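Local coordinates for calcium uptake protein 2, mitochondrial (Homo sapiens, PDB 6LB7) that binds calcium through an EF-hand and probably regulates calcium uptake into mitochondria, at residues N182-Q194 with S236-F248. Sequence-based numbering, arbitrary orientation.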
# COMPACT_ATOMS: atom_id res chain seq x y z
N ASN B 182 11.24 -10.19 17.85
CA ASN B 182 11.65 -9.96 19.22
C ASN B 182 11.77 -8.47 19.53
O ASN B 182 11.56 -8.06 20.68
CB ASN B 182 12.96 -10.68 19.50
CG ASN B 182 12.76 -12.20 19.78
OD1 ASN B 182 11.69 -12.62 20.20
ND2 ASN B 182 13.80 -12.99 19.53
N LEU B 183 12.16 -7.66 18.55
CA LEU B 183 12.16 -6.21 18.73
C LEU B 183 10.75 -5.70 19.04
O LEU B 183 10.54 -4.98 20.02
CB LEU B 183 12.73 -5.52 17.49
CG LEU B 183 12.55 -4.01 17.42
CD1 LEU B 183 13.42 -3.34 18.49
CD2 LEU B 183 12.89 -3.50 16.02
N GLN B 184 9.77 -6.08 18.20
CA GLN B 184 8.39 -5.68 18.47
C GLN B 184 7.92 -6.21 19.83
O GLN B 184 7.32 -5.47 20.62
CB GLN B 184 7.47 -6.16 17.35
CG GLN B 184 7.76 -5.58 15.97
CD GLN B 184 6.67 -5.87 14.98
OE1 GLN B 184 5.86 -6.78 15.18
NE2 GLN B 184 6.61 -5.09 13.89
N THR B 185 8.19 -7.49 20.12
CA THR B 185 7.82 -8.03 21.43
C THR B 185 8.46 -7.25 22.57
O THR B 185 7.81 -6.95 23.58
CB THR B 185 8.22 -9.51 21.51
OG1 THR B 185 7.56 -10.23 20.48
CG2 THR B 185 7.81 -10.10 22.86
N GLU B 186 9.75 -6.92 22.44
CA GLU B 186 10.43 -6.22 23.52
C GLU B 186 9.81 -4.85 23.79
O GLU B 186 9.60 -4.49 24.96
CB GLU B 186 11.92 -6.09 23.20
CG GLU B 186 12.67 -5.29 24.26
CD GLU B 186 14.14 -5.70 24.39
OE1 GLU B 186 14.82 -5.96 23.37
OE2 GLU B 186 14.62 -5.76 25.52
N ILE B 187 9.49 -4.07 22.74
CA ILE B 187 8.81 -2.78 22.96
C ILE B 187 7.46 -3.00 23.62
O ILE B 187 7.06 -2.23 24.50
CB ILE B 187 8.62 -2.00 21.64
CG1 ILE B 187 9.95 -1.73 20.92
CG2 ILE B 187 7.83 -0.66 21.90
CD1 ILE B 187 11.04 -1.26 21.82
N GLN B 188 6.71 -4.01 23.17
CA GLN B 188 5.42 -4.17 23.82
C GLN B 188 5.59 -4.60 25.28
O GLN B 188 4.92 -4.08 26.18
CB GLN B 188 4.54 -5.18 23.06
CG GLN B 188 4.23 -4.85 21.59
CD GLN B 188 4.01 -6.09 20.72
OE1 GLN B 188 4.10 -7.17 21.17
NE2 GLN B 188 3.73 -5.93 19.49
N GLU B 189 6.55 -5.47 25.62
CA GLU B 189 6.68 -5.85 27.02
C GLU B 189 7.15 -4.67 27.86
O GLU B 189 6.72 -4.50 29.01
CB GLU B 189 7.65 -7.03 27.16
CG GLU B 189 7.07 -8.34 26.62
CD GLU B 189 8.03 -9.51 26.68
OE1 GLU B 189 9.20 -9.32 27.07
OE2 GLU B 189 7.60 -10.62 26.32
N MET B 190 8.04 -3.85 27.32
CA MET B 190 8.53 -2.73 28.10
C MET B 190 7.44 -1.68 28.31
O MET B 190 7.27 -1.17 29.42
CB MET B 190 9.74 -2.13 27.40
CG MET B 190 10.43 -1.09 28.19
SD MET B 190 12.02 -0.77 27.43
CE MET B 190 12.87 -0.06 28.82
N GLU B 191 6.69 -1.36 27.25
CA GLU B 191 5.58 -0.42 27.41
C GLU B 191 4.50 -0.99 28.33
O GLU B 191 3.92 -0.25 29.13
CB GLU B 191 4.99 -0.07 26.04
CG GLU B 191 5.96 0.79 25.22
CD GLU B 191 5.32 1.40 23.99
OE1 GLU B 191 4.43 0.75 23.38
OE2 GLU B 191 5.70 2.54 23.65
N PHE B 192 4.23 -2.29 28.25
CA PHE B 192 3.25 -2.87 29.15
C PHE B 192 3.59 -2.57 30.61
O PHE B 192 2.75 -2.09 31.36
CB PHE B 192 3.15 -4.37 28.95
CG PHE B 192 2.12 -5.02 29.84
CD1 PHE B 192 2.48 -5.56 31.07
CD2 PHE B 192 0.79 -5.07 29.45
CE1 PHE B 192 1.52 -6.16 31.89
CE2 PHE B 192 -0.16 -5.67 30.24
CZ PHE B 192 0.20 -6.21 31.47
N LEU B 193 4.82 -2.87 31.03
CA LEU B 193 5.17 -2.64 32.43
C LEU B 193 5.29 -1.16 32.75
O LEU B 193 5.00 -0.74 33.88
CB LEU B 193 6.46 -3.36 32.77
CG LEU B 193 6.12 -4.84 33.01
CD1 LEU B 193 7.38 -5.68 32.96
CD2 LEU B 193 5.36 -5.01 34.34
N GLN B 194 5.72 -0.35 31.78
CA GLN B 194 5.76 1.09 31.99
C GLN B 194 4.38 1.64 32.33
O GLN B 194 4.20 2.38 33.30
CB GLN B 194 6.34 1.77 30.73
CG GLN B 194 6.52 3.25 30.81
CD GLN B 194 7.42 3.69 31.91
OE1 GLN B 194 8.28 3.05 32.28
NE2 GLN B 194 7.21 4.78 32.45
N SER B 236 -9.11 -6.48 34.19
CA SER B 236 -7.83 -5.90 33.80
C SER B 236 -7.23 -6.69 32.63
O SER B 236 -7.61 -7.82 32.34
CB SER B 236 -6.91 -5.89 35.00
OG SER B 236 -6.68 -7.22 35.45
N ILE B 237 -6.28 -6.05 31.94
CA ILE B 237 -5.77 -6.52 30.66
C ILE B 237 -4.45 -7.25 30.88
O ILE B 237 -3.55 -6.73 31.55
CB ILE B 237 -5.59 -5.34 29.69
CG1 ILE B 237 -6.97 -4.77 29.30
CG2 ILE B 237 -4.76 -5.75 28.48
CD1 ILE B 237 -7.02 -3.26 29.27
N SER B 238 -4.32 -8.43 30.30
CA SER B 238 -3.08 -9.19 30.39
C SER B 238 -2.06 -8.73 29.36
O SER B 238 -2.37 -8.06 28.36
CB SER B 238 -3.34 -10.69 30.19
OG SER B 238 -3.65 -10.98 28.83
N LEU B 239 -0.81 -9.14 29.58
CA LEU B 239 0.23 -8.87 28.59
C LEU B 239 -0.15 -9.44 27.22
O LEU B 239 0.01 -8.78 26.18
CB LEU B 239 1.56 -9.44 29.07
CG LEU B 239 2.78 -9.25 28.17
CD1 LEU B 239 3.03 -7.76 27.95
CD2 LEU B 239 3.99 -9.91 28.82
N ASP B 240 -0.64 -10.68 27.19
CA ASP B 240 -1.01 -11.29 25.91
C ASP B 240 -2.12 -10.51 25.22
O ASP B 240 -2.08 -10.33 24.00
CB ASP B 240 -1.43 -12.75 26.10
CG ASP B 240 -0.24 -13.69 26.25
OD1 ASP B 240 0.87 -13.30 25.84
OD2 ASP B 240 -0.41 -14.81 26.79
N GLU B 241 -3.12 -10.06 25.97
CA GLU B 241 -4.17 -9.25 25.37
C GLU B 241 -3.61 -7.92 24.88
O GLU B 241 -4.02 -7.42 23.82
CB GLU B 241 -5.31 -9.02 26.38
CG GLU B 241 -6.04 -10.32 26.74
CD GLU B 241 -7.00 -10.18 27.93
OE1 GLU B 241 -6.86 -9.24 28.75
OE2 GLU B 241 -7.91 -11.04 28.05
N PHE B 242 -2.67 -7.34 25.62
CA PHE B 242 -2.04 -6.11 25.17
C PHE B 242 -1.25 -6.35 23.89
O PHE B 242 -1.34 -5.56 22.94
CB PHE B 242 -1.14 -5.54 26.27
CG PHE B 242 -0.41 -4.30 25.89
CD1 PHE B 242 0.96 -4.32 25.71
CD2 PHE B 242 -1.10 -3.09 25.72
CE1 PHE B 242 1.65 -3.18 25.38
CE2 PHE B 242 -0.42 -1.93 25.38
CZ PHE B 242 0.95 -1.96 25.21
N LYS B 243 -0.48 -7.44 23.84
CA LYS B 243 0.30 -7.75 22.64
C LYS B 243 -0.60 -7.89 21.42
O LYS B 243 -0.23 -7.44 20.32
CB LYS B 243 1.13 -9.03 22.84
CG LYS B 243 2.31 -8.88 23.78
CD LYS B 243 3.03 -10.23 24.02
CE LYS B 243 4.28 -10.01 24.83
NZ LYS B 243 5.07 -11.24 25.09
N SER B 244 -1.77 -8.51 21.58
CA SER B 244 -2.68 -8.68 20.45
C SER B 244 -3.15 -7.33 19.91
O SER B 244 -3.24 -7.15 18.69
CB SER B 244 -3.90 -9.51 20.84
OG SER B 244 -3.47 -10.78 21.27
N PHE B 245 -3.47 -6.39 20.80
CA PHE B 245 -3.83 -5.06 20.33
C PHE B 245 -2.68 -4.40 19.61
O PHE B 245 -2.88 -3.76 18.57
CB PHE B 245 -4.29 -4.15 21.47
CG PHE B 245 -4.87 -2.86 20.97
CD1 PHE B 245 -6.21 -2.79 20.60
CD2 PHE B 245 -4.06 -1.72 20.84
CE1 PHE B 245 -6.74 -1.60 20.13
CE2 PHE B 245 -4.58 -0.53 20.36
CZ PHE B 245 -5.94 -0.47 20.00
N CYS B 246 -1.46 -4.51 20.15
CA CYS B 246 -0.33 -3.89 19.48
C CYS B 246 -0.11 -4.47 18.10
O CYS B 246 0.24 -3.75 17.16
CB CYS B 246 0.94 -4.00 20.33
SG CYS B 246 0.87 -3.06 21.88
N HIS B 247 -0.27 -5.79 17.95
CA HIS B 247 -0.17 -6.38 16.61
C HIS B 247 -1.24 -5.83 15.68
O HIS B 247 -0.98 -5.60 14.49
CB HIS B 247 -0.29 -7.91 16.70
CG HIS B 247 0.91 -8.56 17.32
ND1 HIS B 247 0.81 -9.65 18.16
CD2 HIS B 247 2.23 -8.27 17.23
CE1 HIS B 247 2.02 -10.01 18.55
NE2 HIS B 247 2.90 -9.18 18.00
N PHE B 248 -2.46 -5.62 16.20
CA PHE B 248 -3.53 -5.03 15.39
C PHE B 248 -3.17 -3.62 14.91
O PHE B 248 -3.56 -3.23 13.80
CB PHE B 248 -4.85 -5.04 16.19
CG PHE B 248 -5.81 -3.93 15.80
CD1 PHE B 248 -6.67 -4.09 14.73
CD2 PHE B 248 -5.86 -2.74 16.53
CE1 PHE B 248 -7.56 -3.07 14.36
CE2 PHE B 248 -6.76 -1.73 16.18
CZ PHE B 248 -7.61 -1.90 15.09
O HOH W 1 3.33 -4.61 17.12
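T185 meets K243 at the flank of the contact: a small branched residue suits this place, its methyl CG2 lying beside the lysine's ammonium end while its hydroxyl turns back to the carbonyl of E181. One turn on, Q188 is the knob of the contact, set among F242, K243, C246 and H247. Its CG packs on C246 CB at 3.6 Å, and its amide, held 75° from the H247 ring, points NE2 at a water that links it weakly to C246 O. A long side chain with an apolar stem suits this place, reaching between the helices. E189 supplies the charge. With CG anti to its carbonyl carbon (chi1 -71°) and an extended chain, it brings OE2 within 2.9 Å of K243 NZ, which meets the anti lone pair; OE1 pairs with R74. A glutamine here would probably leave K243 without its carboxylate mate across the contact and R74 leaning on E186 alone of the two acids. F192 closes the contact against the start of helix 239-249, which S238 and E241 secure with a capping box. Its broad, flat phenyl takes L239 CD1 over one face, 3.9 Å from the ring centroid, a CH-pi contact, while F242 CB touches F192 CD2 at 3.7 Å. Helix 173-196 is thus joined to helix 239-249 by an apolar cluster of F192, L239 and F242, a glutamine knob, and a flanking salt bridge that ties in R74 as well.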